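Local coordinates for protein tRNA-5-methyluridine(54) 2-sulfurtransferase (PDB 3VRH) that catalyses the ATP-dependent 2-thiolation of 5-methyluridine at position 54 in the T loop of tRNAs, a modification that stabilises these tRNAs in thermophiles, at residues C3-R8 and M19-E24. Sequence-based numbering, arbitrary orientation.
Sequences CKFCSR and MYLCEE. With ZN (zinc ion), chain B.
Cys3 and Leu21 bring the two backbones together, their CA atoms 4.4 Å apart, and beside them Lys4 N donates a hydrogen bond to Tyr20 O (2.8 Å, N-H...O angle 156°). The zinc ion joins the two segments, as is usual in small zinc-binding modules: Cys3 and Cys6, a CxxC pair in the loop 3-8, and Cys22, in segment 19-24, bind it through SG, with Cys3 SG at 2.4 Å from the metal; His25 ND1 completes the site of three cysteines and one histidine. Cys3 SG also accepts two backbone N-H groups, one from each segment: Cys22 N, 3.4 Å from Cys3 SG across the contact and nearly straight at 163°, and Phe5 N within the loop. With SG anti to its own backbone N (chi1 178°), Cys3 reaches these donors and the metal together. Arg8 N likewise donates to Cys6 SG, and such N-H...S bonds would be expected to temper the negative charge gathered round the zinc ion. Apolar contacts flank the site. Arg8 CB rests against Cys22 CB at 3.8 Å, while Leu21 CD2 meets the edge of the Phe5 ring in its plane, 3.7 Å from CD2 of Phe5. Lys4, extended beyond CG, runs across Met19, its CD 3.6 Å from Met19 CB, and its CG lies over a face of the Phe5 ring. Strand 19-21 pairs antiparallel with strand 12-14, where Met19 and Leu21 pack on Ile14; both also touch Tyr29 of helix 23-40, which Cys22 N-caps, so that loop, hairpin and helix start converge at the metal.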
loop_
_atom_site.group_PDB
_atom_site.type_symbol
_atom_site.label_atom_id
_atom_site.label_comp_id
_atom_site.label_asym_id
_atom_site.label_seq_id
_atom_site.Cartn_x
_atom_site.Cartn_y
_atom_site.Cartn_z
ATOM N N CYS A 3 14.897 0.715 -34.351
ATOM C CA CYS A 3 15.312 1.628 -33.310
ATOM C C CYS A 3 14.891 3.065 -33.642
ATOM O O CYS A 3 14.827 3.463 -34.808
ATOM C CB CYS A 3 16.832 1.524 -33.104
ATOM S SG CYS A 3 17.505 2.659 -31.873
ATOM N N LYS A 4 14.588 3.830 -32.599
ATOM C CA LYS A 4 14.257 5.236 -32.751
ATOM C C LYS A 4 15.436 6.049 -33.311
ATOM O O LYS A 4 15.230 7.070 -33.973
ATOM C CB LYS A 4 13.821 5.824 -31.409
ATOM C CG LYS A 4 13.330 7.262 -31.492
ATOM C CD LYS A 4 12.949 7.836 -30.126
ATOM C CE LYS A 4 12.980 9.367 -30.119
ATOM N NZ LYS A 4 12.622 9.943 -28.773
ATOM N N PHE A 5 16.663 5.602 -33.036
ATOM C CA PHE A 5 17.846 6.415 -33.324
ATOM C C PHE A 5 18.733 5.897 -34.455
ATOM O O PHE A 5 19.706 6.555 -34.838
ATOM C CB PHE A 5 18.677 6.612 -32.055
ATOM C CG PHE A 5 17.982 7.424 -31.012
ATOM C CD1 PHE A 5 17.886 8.799 -31.137
ATOM C CD2 PHE A 5 17.419 6.818 -29.903
ATOM C CE1 PHE A 5 17.235 9.559 -30.166
ATOM C CE2 PHE A 5 16.768 7.562 -28.937
ATOM C CZ PHE A 5 16.672 8.934 -29.067
ATOM N N CYS A 6 18.396 4.725 -34.977
ATOM C CA CYS A 6 19.096 4.164 -36.120
ATOM C C CYS A 6 18.238 3.123 -36.813
ATOM O O CYS A 6 17.042 2.987 -36.530
ATOM C CB CYS A 6 20.445 3.562 -35.718
ATOM S SG CYS A 6 20.381 1.958 -34.868
ATOM N N SER A 7 18.868 2.390 -37.718
ATOM C CA SER A 7 18.177 1.473 -38.614
ATOM C C SER A 7 18.243 0.028 -38.105
ATOM O O SER A 7 17.730 -0.898 -38.746
ATOM C CB SER A 7 18.768 1.616 -40.029
ATOM O OG SER A 7 18.688 0.420 -40.775
ATOM N N ARG A 8 18.862 -0.157 -36.938
ATOM C CA ARG A 8 18.990 -1.489 -36.339
ATOM C C ARG A 8 17.666 -2.003 -35.772
ATOM O O ARG A 8 16.761 -1.221 -35.453
ATOM C CB ARG A 8 20.071 -1.506 -35.251
ATOM C CG ARG A 8 21.494 -1.326 -35.782
ATOM C CD ARG A 8 22.532 -1.367 -34.671
ATOM N NE ARG A 8 23.870 -1.013 -35.157
ATOM C CZ ARG A 8 24.370 0.222 -35.156
ATOM N NH1 ARG A 8 23.640 1.237 -34.695
ATOM N NH2 ARG A 8 25.601 0.449 -35.618
ATOM N N MET A 19 9.689 4.694 -26.884
ATOM C CA MET A 19 10.658 4.497 -27.956
ATOM C C MET A 19 11.116 3.045 -28.028
ATOM O O MET A 19 11.299 2.383 -27.003
ATOM C CB MET A 19 11.876 5.388 -27.747
ATOM C CG MET A 19 12.522 5.229 -26.390
ATOM S SD MET A 19 13.704 6.548 -26.104
ATOM C CE MET A 19 13.857 6.491 -24.314
ATOM N N TYR A 20 11.299 2.552 -29.246
ATOM C CA TYR A 20 11.977 1.283 -29.447
ATOM C C TYR A 20 13.454 1.593 -29.552
ATOM O O TYR A 20 13.833 2.617 -30.144
ATOM C CB TYR A 20 11.480 0.598 -30.714
ATOM C CG TYR A 20 10.056 0.123 -30.578
ATOM C CD1 TYR A 20 9.776 -1.151 -30.114
ATOM C CD2 TYR A 20 8.991 0.958 -30.887
ATOM C CE1 TYR A 20 8.478 -1.590 -29.972
ATOM C CE2 TYR A 20 7.685 0.525 -30.749
ATOM C CZ TYR A 20 7.436 -0.751 -30.289
ATOM O OH TYR A 20 6.138 -1.194 -30.149
ATOM N N LEU A 21 14.283 0.725 -28.972
ATOM C CA LEU A 21 15.732 0.916 -28.976
ATOM C C LEU A 21 16.470 -0.371 -29.319
ATOM O O LEU A 21 16.109 -1.446 -28.842
ATOM C CB LEU A 21 16.209 1.405 -27.598
ATOM C CG LEU A 21 15.737 2.755 -27.070
ATOM C CD1 LEU A 21 16.327 2.981 -25.684
ATOM C CD2 LEU A 21 16.107 3.897 -28.039
ATOM N N CYS A 22 17.522 -0.250 -30.125
ATOM C CA CYS A 22 18.412 -1.363 -30.387
ATOM C C CYS A 22 19.275 -1.599 -29.146
ATOM O O CYS A 22 19.235 -0.808 -28.190
ATOM C CB CYS A 22 19.311 -1.053 -31.586
ATOM S SG CYS A 22 20.632 0.129 -31.238
ATOM N N GLU A 23 20.052 -2.677 -29.171
ATOM C CA GLU A 23 20.917 -3.035 -28.057
ATOM C C GLU A 23 21.815 -1.895 -27.605
ATOM O O GLU A 23 21.869 -1.581 -26.424
ATOM C CB GLU A 23 21.787 -4.229 -28.431
ATOM C CG GLU A 23 21.111 -5.576 -28.307
ATOM C CD GLU A 23 22.128 -6.705 -28.238
ATOM O OE1 GLU A 23 21.791 -7.844 -28.639
ATOM O OE2 GLU A 23 23.270 -6.439 -27.780
ATOM N N GLU A 24 22.525 -1.274 -28.547
ATOM C CA GLU A 24 23.530 -0.279 -28.180
ATOM C C GLU A 24 22.903 1.001 -27.674
ATOM O O GLU A 24 23.406 1.614 -26.732
ATOM C CB GLU A 24 24.473 0.002 -29.346
ATOM C CG GLU A 24 25.449 -1.137 -29.610
ATOM C CD GLU A 24 26.328 -1.442 -28.402
ATOM O OE1 GLU A 24 26.822 -0.483 -27.761
ATOM O OE2 GLU A 24 26.514 -2.639 -28.087
HETATM ZN ZN ZN B . 19.823 2.212 -32.413
#